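PDB 2PFW: cupin 2, conserved barrel domain protein from Shewanella frigidimarina, which is of unknown function but, as a small RmlC-like cupin barrel related to the KdgF group, may bind a metal or a sugar-derived ligand. Local coordinates for residues A[83-86]-A[87-90]. Residues are numbered along the deposited sequence; the frame is centred on the assembly and turned at random.
Sequences FVPP and HVDH
Val84 packs against a His90 ring that is fixed by its bond to Val88 O: ND1 of His90 donates to this oxygen over 3.1 Å at an almost straight 175°, the acceptor lying in the plane of the imidazole. Val84 touches both partners: its CG1, anti to the backbone N (chi1 -171°), comes within 3.6 Å of Val88 O and 3.3 Å of His90 ND1, while CG2 sits over one face of that ring, offset toward its rim. Replacing His90 with an alanine would probably leave Val88 O without its side-chain donor and Val84 without the ring it packs on. Through its backbone nitrogen, Val88 also donates to Pro85, N to O, over 3.2 Å. Beside this bond Val88 CG2 presses on the Pro85 ring, tight at 3.4 Å from CB. His90 also meets the ring of His52, and His7 and Asn31 of the second subunit pack on Pro85 and Pro86, respectively. The Pro85–Val88 bond closes a type II beta turn with Pro86 and His87 at its corners, His87 taking a positive phi of 73°; the turn links strands 81-84 and 90-94, which belong to the two opposing sheets of the cupin barrel.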
loop_
_atom_site.group_PDB
_atom_site.type_symbol
_atom_site.label_atom_id
_atom_site.label_comp_id
_atom_site.label_asym_id
_atom_site.label_seq_id
_atom_site.Cartn_x
_atom_site.Cartn_y
_atom_site.Cartn_z
ATOM N N PHE A 83 2.665 -8.551 -7.057
ATOM C CA PHE A 83 3.065 -7.520 -8.000
ATOM C C PHE A 83 2.643 -7.905 -9.415
ATOM O O PHE A 83 2.968 -9.000 -9.865
ATOM C CB PHE A 83 4.575 -7.327 -7.909
ATOM C CG PHE A 83 5.215 -6.619 -9.090
ATOM C CD1 PHE A 83 4.764 -5.381 -9.508
ATOM C CD2 PHE A 83 6.270 -7.220 -9.755
ATOM C CE1 PHE A 83 5.362 -4.746 -10.584
ATOM C CE2 PHE A 83 6.868 -6.596 -10.836
ATOM C CZ PHE A 83 6.408 -5.361 -11.246
ATOM N N VAL A 84 1.931 -7.005 -10.070
ATOM C CA VAL A 84 1.494 -7.141 -11.448
ATOM C C VAL A 84 2.192 -6.155 -12.373
ATOM O O VAL A 84 1.914 -4.953 -12.341
ATOM C CB VAL A 84 -0.030 -6.930 -11.537
ATOM C CG1 VAL A 84 -0.555 -7.283 -12.912
ATOM C CG2 VAL A 84 -0.710 -7.763 -10.457
ATOM N N PRO A 85 3.096 -6.638 -13.212
ATOM C CA PRO A 85 3.749 -5.730 -14.175
ATOM C C PRO A 85 2.714 -5.122 -15.108
ATOM O O PRO A 85 1.590 -5.618 -15.242
ATOM C CB PRO A 85 4.733 -6.640 -14.907
ATOM C CG PRO A 85 4.924 -7.809 -13.992
ATOM C CD PRO A 85 3.579 -8.020 -13.345
ATOM N N PRO A 86 3.049 -4.013 -15.761
ATOM C CA PRO A 86 2.113 -3.423 -16.726
ATOM C C PRO A 86 1.684 -4.452 -17.783
ATOM O O PRO A 86 2.550 -5.142 -18.315
ATOM C CB PRO A 86 2.929 -2.295 -17.357
ATOM C CG PRO A 86 3.914 -1.928 -16.290
ATOM C CD PRO A 86 4.289 -3.236 -15.637
ATOM N N HIS A 87 0.392 -4.502 -18.005
ATOM C CA HIS A 87 -0.323 -5.228 -19.032
ATOM C C HIS A 87 -0.345 -6.725 -18.764
ATOM O O HIS A 87 -0.801 -7.492 -19.618
ATOM C CB HIS A 87 0.295 -4.957 -20.412
ATOM C CG HIS A 87 0.225 -3.519 -20.826
ATOM N ND1 HIS A 87 1.360 -2.756 -21.017
ATOM C CD2 HIS A 87 -0.818 -2.702 -21.082
ATOM C CE1 HIS A 87 1.006 -1.535 -21.372
ATOM N NE2 HIS A 87 -0.311 -1.470 -21.422
ATOM N N VAL A 88 0.136 -7.157 -17.602
ATOM C CA VAL A 88 0.169 -8.589 -17.300
ATOM C C VAL A 88 -1.209 -9.085 -16.874
ATOM O O VAL A 88 -1.913 -8.453 -16.088
ATOM C CB VAL A 88 1.196 -8.927 -16.212
ATOM C CG1 VAL A 88 1.081 -10.388 -15.784
ATOM C CG2 VAL A 88 2.614 -8.637 -16.686
ATOM N N ASP A 89 -1.627 -10.233 -17.408
ATOM C CA ASP A 89 -2.916 -10.807 -17.045
ATOM C C ASP A 89 -2.932 -11.184 -15.565
ATOM O O ASP A 89 -1.941 -11.719 -15.070
ATOM C CB ASP A 89 -3.220 -12.045 -17.884
ATOM C CG ASP A 89 -3.787 -11.732 -19.251
ATOM O OD1 ASP A 89 -4.298 -10.611 -19.445
ATOM O OD2 ASP A 89 -3.715 -12.621 -20.129
ATOM N N HIS A 90 -4.034 -10.914 -14.878
ATOM C CA HIS A 90 -4.112 -11.259 -13.460
ATOM C C HIS A 90 -5.559 -11.433 -13.011
ATOM O O HIS A 90 -6.477 -10.884 -13.610
ATOM C CB HIS A 90 -3.428 -10.196 -12.594
ATOM C CG HIS A 90 -4.049 -8.837 -12.649
ATOM N ND1 HIS A 90 -3.741 -7.940 -13.649
ATOM C CD2 HIS A 90 -4.936 -8.194 -11.857
ATOM C CE1 HIS A 90 -4.413 -6.818 -13.474
ATOM N NE2 HIS A 90 -5.153 -6.942 -12.387
#